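Local coordinates for protein adenosylmethionine-8-amino-7-oxononanoate aminotransferase (PDB 6ZHK) that probably transfers the amino group of S-adenosylmethionine to 7-keto-8-aminopelargonic acid, a pyridoxal-phosphate-dependent step of biotin synthesis, at residues A[219-224]-A[259-264]; A[11-16]-A[48-53]. All blocks are in the same frame, centred on the assembly; numbering follows the deposited sequence.

Contact 1. Residues A[219-224]-A[259-264]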
ATOM      1  N   SER A 219      25.924  -8.450 -20.207  1.00 18.31           N
ATOM      2  CA  SER A 219      26.849  -7.396 -20.603  1.00 18.74           C
ATOM      3  C   SER A 219      26.501  -6.099 -19.875  1.00 17.89           C
ATOM      4  O   SER A 219      27.412  -5.374 -19.482  1.00 18.94           O
ATOM      5  CB  SER A 219      26.824  -7.168 -22.124  1.00 20.70           C
ATOM      6  OG  SER A 219      27.355  -8.338 -22.752  1.00 26.47           O
ATOM      7  N   LEU A 220      25.222  -5.771 -19.781  1.00 20.10           N
ATOM      8  CA  LEU A 220      24.842  -4.550 -19.071  1.00 20.43           C
ATOM      9  C   LEU A 220      25.195  -4.662 -17.582  1.00 18.25           C
ATOM     10  O   LEU A 220      25.696  -3.705 -17.016  1.00 23.03           O
ATOM     11  CB  LEU A 220      23.350  -4.388 -19.271  1.00 23.34           C
ATOM     12  CG  LEU A 220      22.738  -3.001 -19.255  1.00 28.79           C
ATOM     13  CD1 LEU A 220      23.155  -2.213 -20.494  1.00 28.00           C
ATOM     14  CD2 LEU A 220      21.233  -3.179 -19.259  1.00 26.67           C
ATOM     15  N   ILE A 221      24.947  -5.829 -16.938  1.00 16.60           N
ATOM     16  CA  ILE A 221      25.340  -6.043 -15.553  1.00 18.83           C
ATOM     17  C   ILE A 221      26.852  -5.870 -15.387  1.00 25.04           C
ATOM     18  O   ILE A 221      27.322  -5.185 -14.472  1.00 24.30           O
ATOM     19  CB  ILE A 221      24.809  -7.402 -15.014  1.00 17.37           C
ATOM     20  CG1 ILE A 221      23.278  -7.371 -15.003  1.00 19.22           C
ATOM     21  CG2 ILE A 221      25.419  -7.711 -13.632  1.00 19.12           C
ATOM     22  CD1 ILE A 221      22.612  -8.751 -14.812  1.00 19.67           C
ATOM     23  N   GLU A 222      27.624  -6.482 -16.293  1.00 22.86           N
ATOM     24  CA  GLU A 222      29.069  -6.372 -16.209  1.00 23.93           C
ATOM     25  C   GLU A 222      29.506  -4.915 -16.388  1.00 22.17           C
ATOM     26  O   GLU A 222      30.395  -4.452 -15.687  1.00 26.26           O
ATOM     27  CB  GLU A 222      29.715  -7.245 -17.288  1.00 22.74           C
ATOM     28  CG  GLU A 222      29.499  -8.722 -17.044  1.00 22.99           C
ATOM     29  CD  GLU A 222      29.903  -9.622 -18.192  1.00 24.56           C
ATOM     30  OE1 GLU A 222      29.883  -9.145 -19.361  1.00 25.75           O
ATOM     31  OE2 GLU A 222      30.210 -10.796 -17.912  1.00 27.63           O
ATOM     32  N   LYS A 223      28.910  -4.214 -17.314  1.00 19.49           N
ATOM     33  CA  LYS A 223      29.296  -2.842 -17.594  1.00 23.41           C
ATOM     34  C   LYS A 223      28.932  -1.897 -16.445  1.00 21.46           C
ATOM     35  O   LYS A 223      29.764  -1.076 -16.096  1.00 19.47           O
ATOM     36  CB  LYS A 223      28.636  -2.312 -18.875  1.00 22.69           C
ATOM     37  CG  LYS A 223      29.037  -0.893 -19.272  1.00 27.05           C
ATOM     38  CD  LYS A 223      28.300  -0.514 -20.528  1.00 30.78           C
ATOM     39  CE  LYS A 223      28.813   0.707 -21.268  1.00 36.79           C
ATOM     40  NZ  LYS A 223      28.056   0.831 -22.539  1.00 41.51           N
ATOM     41  N   HIS A 224      27.756  -2.059 -15.815  1.00 20.49           N
ATOM     42  CA  HIS A 224      27.279  -1.024 -14.895  1.00 19.85           C
ATOM     43  C   HIS A 224      27.289  -1.469 -13.428  1.00 22.68           C
ATOM     44  O   HIS A 224      26.818  -0.725 -12.583  1.00 20.90           O
ATOM     45  CB  HIS A 224      25.880  -0.583 -15.303  1.00 18.56           C
ATOM     46  CG  HIS A 224      25.884   0.045 -16.660  1.00 22.97           C
ATOM     47  ND1 HIS A 224      26.536   1.260 -16.885  1.00 22.27           N
ATOM     48  CD2 HIS A 224      25.326  -0.336 -17.828  1.00 20.36           C
ATOM     49  CE1 HIS A 224      26.381   1.599 -18.150  1.00 24.80           C
ATOM     50  NE2 HIS A 224      25.623   0.645 -18.757  1.00 23.20           N
ATOM     51  N   LYS A 259      25.493 -12.570  -9.028  1.00 22.41           N
ATOM     52  CA  LYS A 259      26.409 -13.140  -8.049  1.00 22.39           C
ATOM     53  C   LYS A 259      27.859 -12.821  -8.412  1.00 21.90           C
ATOM     54  O   LYS A 259      28.617 -12.382  -7.531  1.00 20.44           O
ATOM     55  CB  LYS A 259      26.165 -14.653  -7.914  1.00 27.04           C
ATOM     56  CG  LYS A 259      26.816 -15.343  -6.715  1.00 30.38           C
ATOM     57  CD  LYS A 259      26.488 -16.840  -6.634  1.00 31.91           C
ATOM     58  CE  LYS A 259      27.209 -17.580  -5.515  1.00 37.72           C
ATOM     59  NZ  LYS A 259      26.837 -17.039  -4.181  1.00 39.75           N
ATOM     60  N   GLU A 260      28.219 -13.000  -9.689  1.00 20.09           N
ATOM     61  CA  GLU A 260      29.609 -12.858 -10.112  1.00 21.92           C
ATOM     62  C   GLU A 260      30.037 -11.397 -10.102  1.00 23.67           C
ATOM     63  O   GLU A 260      31.236 -11.133 -10.009  1.00 22.64           O
ATOM     64  CB  GLU A 260      29.860 -13.476 -11.490  1.00 25.19           C
ATOM     65  CG  GLU A 260      29.902 -14.985 -11.383  1.00 29.98           C
ATOM     66  CD  GLU A 260      30.077 -15.731 -12.687  1.00 39.06           C
ATOM     67  OE1 GLU A 260      30.007 -15.074 -13.750  1.00 39.00           O
ATOM     68  OE2 GLU A 260      30.274 -16.983 -12.624  1.00 42.44           O
ATOM     69  N   ASN A 261      29.070 -10.466 -10.126  1.00 16.89           N
ATOM     70  CA  ASN A 261      29.404  -9.054 -10.242  1.00 19.85           C
ATOM     71  C   ASN A 261      28.966  -8.259  -9.022  1.00 17.83           C
ATOM     72  O   ASN A 261      28.994  -7.026  -9.080  1.00 18.45           O
ATOM     73  CB  ASN A 261      28.799  -8.408 -11.503  1.00 20.96           C
ATOM     74  CG  ASN A 261      29.372  -8.913 -12.815  1.00 24.65           C
ATOM     75  OD1 ASN A 261      28.839  -9.828 -13.479  1.00 25.04           O
ATOM     76  ND2 ASN A 261      30.433  -8.272 -13.255  1.00 22.89           N
ATOM     77  N   ASP A 262      28.615  -8.932  -7.916  1.00 17.66           N
ATOM     78  CA  ASP A 262      28.382  -8.257  -6.658  1.00 16.87           C
ATOM     79  C   ASP A 262      27.222  -7.284  -6.789  1.00 17.04           C
ATOM     80  O   ASP A 262      27.322  -6.178  -6.273  1.00 18.26           O
ATOM     81  CB  ASP A 262      29.631  -7.517  -6.141  1.00 20.24           C
ATOM     82  CG  ASP A 262      29.488  -6.974  -4.719  1.00 22.01           C
ATOM     83  OD1 ASP A 262      28.812  -7.627  -3.866  1.00 18.25           O
ATOM     84  OD2 ASP A 262      30.024  -5.859  -4.484  1.00 26.60           O
ATOM     85  N   VAL A 263      26.149  -7.698  -7.481  1.00 17.74           N
ATOM     86  CA  VAL A 263      24.927  -6.900  -7.532  1.00 16.06           C
ATOM     87  C   VAL A 263      23.758  -7.651  -6.867  1.00 14.42           C
ATOM     88  O   VAL A 263      23.565  -8.820  -7.112  1.00 16.91           O
ATOM     89  CB  VAL A 263      24.572  -6.505  -8.976  1.00 15.22           C
ATOM     90  CG1 VAL A 263      23.219  -5.739  -9.082  1.00 13.44           C
ATOM     91  CG2 VAL A 263      25.726  -5.777  -9.675  1.00 16.67           C
ATOM     92  N   ILE A 264      22.919  -6.964  -6.073  1.00 14.04           N
ATOM     93  CA  ILE A 264      21.685  -7.540  -5.504  1.00 13.66           C
ATOM     94  C   ILE A 264      20.691  -7.865  -6.630  1.00 14.92           C
ATOM     95  O   ILE A 264      20.458  -7.062  -7.553  1.00 14.04           O
ATOM     96  CB  ILE A 264      21.043  -6.583  -4.467  1.00 12.29           C
ATOM     97  CG1 ILE A 264      21.722  -6.733  -3.102  1.00 14.47           C
ATOM     98  CG2 ILE A 264      19.544  -6.881  -4.320  1.00 12.97           C
ATOM     99  CD1 ILE A 264      21.347  -5.589  -2.145  1.00 13.22           C
TER

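Contact 2. Residues A[11-16]-A[48-53]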
ATOM      1  N   ASN A  11     -30.368   0.654  -9.896  1.00 33.02           N
ATOM      2  CA  ASN A  11     -30.138   1.784 -10.783  1.00 35.03           C
ATOM      3  C   ASN A  11     -29.359   2.862 -10.034  1.00 31.18           C
ATOM      4  O   ASN A  11     -28.467   3.472 -10.596  1.00 30.99           O
ATOM      5  CB  ASN A  11     -31.422   2.289 -11.462  1.00 40.98           C
ATOM      6  CG  ASN A  11     -32.055   1.219 -12.332  1.00 42.66           C
ATOM      7  OD1 ASN A  11     -31.384   0.597 -13.157  1.00 43.84           O
ATOM      8  ND2 ASN A  11     -33.332   0.950 -12.124  1.00 48.14           N
ATOM      9  N   LEU A  12     -29.666   3.042  -8.755  1.00 30.55           N
ATOM     10  CA  LEU A  12     -28.943   3.984  -7.915  1.00 31.55           C
ATOM     11  C   LEU A  12     -27.492   3.525  -7.700  1.00 34.62           C
ATOM     12  O   LEU A  12     -26.595   4.377  -7.685  1.00 34.34           O
ATOM     13  CB  LEU A  12     -29.660   4.125  -6.573  1.00 35.86           C
ATOM     14  CG  LEU A  12     -30.511   5.378  -6.344  1.00 40.92           C
ATOM     15  CD1 LEU A  12     -30.804   5.505  -4.860  1.00 33.41           C
ATOM     16  CD2 LEU A  12     -29.824   6.650  -6.841  1.00 35.14           C
ATOM     17  N   LEU A  13     -27.268   2.212  -7.475  1.00 27.72           N
ATOM     18  CA  LEU A  13     -25.912   1.679  -7.300  1.00 26.96           C
ATOM     19  C   LEU A  13     -25.092   2.000  -8.543  1.00 25.38           C
ATOM     20  O   LEU A  13     -23.968   2.471  -8.428  1.00 25.05           O
ATOM     21  CB  LEU A  13     -25.880   0.165  -7.052  1.00 25.89           C
ATOM     22  CG  LEU A  13     -26.306  -0.308  -5.657  1.00 32.58           C
ATOM     23  CD1 LEU A  13     -26.331  -1.843  -5.574  1.00 29.42           C
ATOM     24  CD2 LEU A  13     -25.408   0.285  -4.553  1.00 31.53           C
ATOM     25  N   GLU A  14     -25.653   1.734  -9.727  1.00 25.72           N
ATOM     26  CA  GLU A  14     -24.960   1.989 -10.992  1.00 26.41           C
ATOM     27  C   GLU A  14     -24.624   3.471 -11.107  1.00 25.47           C
ATOM     28  O   GLU A  14     -23.496   3.843 -11.474  1.00 24.24           O
ATOM     29  CB  GLU A  14     -25.812   1.538 -12.194  1.00 29.32           C
ATOM     30  CG  GLU A  14     -25.686   0.051 -12.427  1.00 33.32           C
ATOM     31  CD  GLU A  14     -26.896  -0.603 -13.072  1.00 49.07           C
ATOM     32  OE1 GLU A  14     -27.439   0.011 -14.028  1.00 50.27           O
ATOM     33  OE2 GLU A  14     -27.293  -1.717 -12.621  1.00 50.07           O
ATOM     34  N   LYS A  15     -25.589   4.320 -10.726  1.00 22.38           N
ATOM     35  CA  LYS A  15     -25.397   5.747 -10.851  1.00 27.63           C
ATOM     36  C   LYS A  15     -24.302   6.212  -9.902  1.00 25.02           C
ATOM     37  O   LYS A  15     -23.456   7.013 -10.289  1.00 24.27           O
ATOM     38  CB  LYS A  15     -26.690   6.525 -10.599  1.00 30.54           C
ATOM     39  CG  LYS A  15     -26.552   8.029 -10.788  1.00 43.10           C
ATOM     40  CD  LYS A  15     -26.850   8.910  -9.562  1.00 47.36           C
ATOM     41  CE  LYS A  15     -28.084   9.784  -9.716  1.00 53.68           C
ATOM     42  NZ  LYS A  15     -28.093  10.466 -11.037  1.00 56.87           N
ATOM     43  N   TRP A  16     -24.342   5.750  -8.650  1.00 27.04           N
ATOM     44  CA  TRP A  16     -23.391   6.179  -7.627  1.00 22.66           C
ATOM     45  C   TRP A  16     -21.997   5.695  -8.009  1.00 20.75           C
ATOM     46  O   TRP A  16     -21.009   6.415  -7.853  1.00 22.68           O
ATOM     47  CB  TRP A  16     -23.806   5.621  -6.251  1.00 24.19           C
ATOM     48  CG  TRP A  16     -25.026   6.269  -5.651  1.00 26.99           C
ATOM     49  CD1 TRP A  16     -25.671   7.411  -6.064  1.00 28.79           C
ATOM     50  CD2 TRP A  16     -25.704   5.850  -4.460  1.00 27.90           C
ATOM     51  NE1 TRP A  16     -26.722   7.700  -5.248  1.00 25.60           N
ATOM     52  CE2 TRP A  16     -26.754   6.774  -4.243  1.00 29.71           C
ATOM     53  CE3 TRP A  16     -25.533   4.785  -3.571  1.00 30.54           C
ATOM     54  CZ2 TRP A  16     -27.614   6.646  -3.165  1.00 30.56           C
ATOM     55  CZ3 TRP A  16     -26.386   4.666  -2.493  1.00 35.12           C
ATOM     56  CH2 TRP A  16     -27.406   5.594  -2.294  1.00 36.09           C
ATOM     57  N   ILE A  48     -20.726 -13.148  -8.582  1.00 17.97           N
ATOM     58  CA  ILE A  48     -22.165 -13.022  -8.764  1.00 17.01           C
ATOM     59  C   ILE A  48     -22.536 -11.549  -8.714  1.00 17.80           C
ATOM     60  O   ILE A  48     -22.213 -10.886  -7.724  1.00 17.69           O
ATOM     61  CB  ILE A  48     -22.879 -13.822  -7.643  1.00 18.08           C
ATOM     62  CG1 ILE A  48     -22.423 -15.296  -7.696  1.00 23.02           C
ATOM     63  CG2 ILE A  48     -24.404 -13.681  -7.779  1.00 19.80           C
ATOM     64  CD1 ILE A  48     -23.112 -16.230  -6.676  1.00 23.08           C
ATOM     65  N   ASP A  49     -23.175 -11.052  -9.782  1.00 14.99           N
ATOM     66  CA  ASP A  49     -23.512  -9.652  -9.840  1.00 16.79           C
ATOM     67  C   ASP A  49     -24.825  -9.343  -9.130  1.00 15.69           C
ATOM     68  O   ASP A  49     -25.494 -10.226  -8.601  1.00 20.38           O
ATOM     69  CB  ASP A  49     -23.380  -9.085 -11.249  1.00 19.52           C
ATOM     70  CG  ASP A  49     -24.561  -9.388 -12.145  1.00 21.00           C
ATOM     71  OD1 ASP A  49     -25.483 -10.076 -11.662  1.00 26.26           O
ATOM     72  OD2 ASP A  49     -24.503  -8.990 -13.327  1.00 24.61           O
ATOM     73  N   ILE A  50     -25.151  -8.063  -9.120  1.00 18.22           N
ATOM     74  CA  ILE A  50     -26.289  -7.545  -8.385  1.00 20.00           C
ATOM     75  C   ILE A  50     -27.580  -7.966  -9.100  1.00 21.99           C
ATOM     76  O   ILE A  50     -28.650  -7.748  -8.532  1.00 20.72           O
ATOM     77  CB  ILE A  50     -26.204  -6.010  -8.264  1.00 19.85           C
ATOM     78  CG1 ILE A  50     -26.197  -5.316  -9.643  1.00 19.47           C
ATOM     79  CG2 ILE A  50     -25.041  -5.561  -7.340  1.00 16.16           C
ATOM     80  CD1 ILE A  50     -26.249  -3.760  -9.590  1.00 22.72           C
ATOM     81  N   TYR A  51     -27.475  -8.579 -10.291  1.00 22.54           N
ATOM     82  CA  TYR A  51     -28.626  -9.147 -11.018  1.00 25.04           C
ATOM     83  C   TYR A  51     -28.746 -10.649 -10.728  1.00 28.46           C
ATOM     84  O   TYR A  51     -29.713 -11.309 -11.127  1.00 27.01           O
ATOM     85  CB  TYR A  51     -28.533  -8.832 -12.520  1.00 27.73           C
ATOM     86  CG  TYR A  51     -28.654  -7.357 -12.799  1.00 29.67           C
ATOM     87  CD1 TYR A  51     -29.872  -6.710 -12.639  1.00 31.73           C
ATOM     88  CD2 TYR A  51     -27.523  -6.571 -12.981  1.00 31.45           C
ATOM     89  CE1 TYR A  51     -29.999  -5.343 -12.796  1.00 36.22           C
ATOM     90  CE2 TYR A  51     -27.634  -5.204 -13.160  1.00 33.89           C
ATOM     91  CZ  TYR A  51     -28.871  -4.591 -13.055  1.00 35.90           C
ATOM     92  OH  TYR A  51     -29.014  -3.251 -13.220  1.00 37.99           O
ATOM     93  N   GLY A  52     -27.773 -11.186  -9.980  1.00 19.89           N
ATOM     94  CA  GLY A  52     -27.780 -12.586  -9.622  1.00 19.54           C
ATOM     95  C   GLY A  52     -27.100 -13.453 -10.682  1.00 18.83           C
ATOM     96  O   GLY A  52     -27.165 -14.668 -10.574  1.00 19.54           O
ATOM     97  N   ASN A  53     -26.534 -12.826 -11.723  1.00 21.36           N
ATOM     98  CA  ASN A  53     -25.830 -13.536 -12.785  1.00 23.81           C
ATOM     99  C   ASN A  53     -24.430 -13.982 -12.321  1.00 21.78           C
ATOM    100  O   ASN A  53     -23.748 -13.273 -11.591  1.00 24.90           O
ATOM    101  CB  ASN A  53     -25.713 -12.601 -13.980  1.00 23.99           C
ATOM    102  CG  ASN A  53     -27.069 -12.282 -14.561  1.00 28.75           C
ATOM    103  OD1 ASN A  53     -27.894 -13.174 -14.696  1.00 29.57           O
ATOM    104  ND2 ASN A  53     -27.338 -11.018 -14.798  1.00 30.95           N
TER

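Contact 1. Residues A[219-224]-A[259-264]
Glu222 and Asn261 bring the two backbones closest, their CA atoms 6.6 Å apart, where the last turns of helices 211-224 and 250-261 lie side by side. Past Asn261 the chain turns out of its helix. Asp262 takes a positive phi of 62° in a Schellman motif, whose bonds back into the preceding turn include a weak one from Asp262 N to Lys259 O at 3.5 Å. After this turn the side chain of Val263 points toward helix 211-224.

Asn261 is the central side chain, directed at the gap between Ile221 and Glu222. Its CB lies 4.1 Å from Ile221 CG2, while its amide reaches on to the backbone and CG of Glu222. Beyond CG the extended chain of Glu222 leads away from the amide, its carboxylate plane turned 66° from the amide plane. Glu222 OE2 and Glu260 OE1 stand 6.0 Å apart on the outer side, where two like charges would probably repel each other mildly. Replacing Asn261 with an alanine would keep the CB contact to Ile221 but would probably leave CA and CG of Glu222 without their neighbour, opening a gap between the helix ends.

Each helix feeds a parallel strand of the large mixed sheet, 228-234 and 265-268 respectively, and helix 250-261 belongs to the crossover between these two neighbours, as in fold type I pyridoxal-phosphate enzymes. Beneath the amide the contact turns apolar. Ile221 carries CG2 opposite its own backbone N (CG1 at chi1 -64°), and this methyl meets Val263 CG2 loosely at 4.4 Å. Both residues are buried and rest on Val231 of the sheet. Behind the turn, the carboxylate of Asp262 forms salt bridges with Arg140 and Arg145.

Contact 2. Residues A[11-16]-A[48-53]
Glu14 and Tyr51 supply the polar link, their side chains approaching from opposite directions. Tyr51 OH donates to Glu14 OE2 across a very short 2.4 Å, a length to be taken with reserve. Glu14 OE2 sits at the edge of the phenol ring, near its plane, and the carboxylate is turned 53° from that ring. A long, weak ion pair joins OE2 of Glu14 to Lys35.

Van der Waals contacts lie alongside. Ile50 has CG1 between its backbone N and carbonyl carbon (chi1 60°), which lets CD1 pack against the carboxylate oxygen Glu14 OE2 at 3.8 Å; its other branch, CG2, forms the apolar pair with Leu13 CD1 at 4.3 Å. Leu100 and Val96 of the second subunit pack on Leu13 and Ile50 respectively.

Bonds within 48-53 fix the bend that presents Ile50 and Tyr51. Asp49 OD1 is gripped by Tyr51 N at 2.8 Å, closing an Asx turn, and by Asn53 N at 2.9 Å, the two donors coming from opposite faces of the carboxylate. Gly52 N bonds to Asp49 O, and Asp49 N to Asn53 O. With Gly52 at a phi of 88°, a conformation that disfavours any side chain, this is the type I turn plus G1 bulge of a beta hairpin, linking antiparallel strands 46-49 and 54-57 beneath the N-terminal helix 10-20.

Both contacts are partly buried, yet they share no secondary-structure element and lie on opposite sides of the chain's centre, their nearest atoms about 41 Å apart. Contact 1 joins two helix ends over the seven-stranded sheet; its inner side is buried hydrocarbon and its outer side an exposed glutamate, and the other subunit does not touch it. Contact 2 sets the N-terminal helix against a hairpin of the four-stranded sheet, and here the second subunit supplies part of the apolar packing. A hydrogen bond between side chains ties the segments of contact 2, whereas those of contact 1 meet through van der Waals packing around an asparagine.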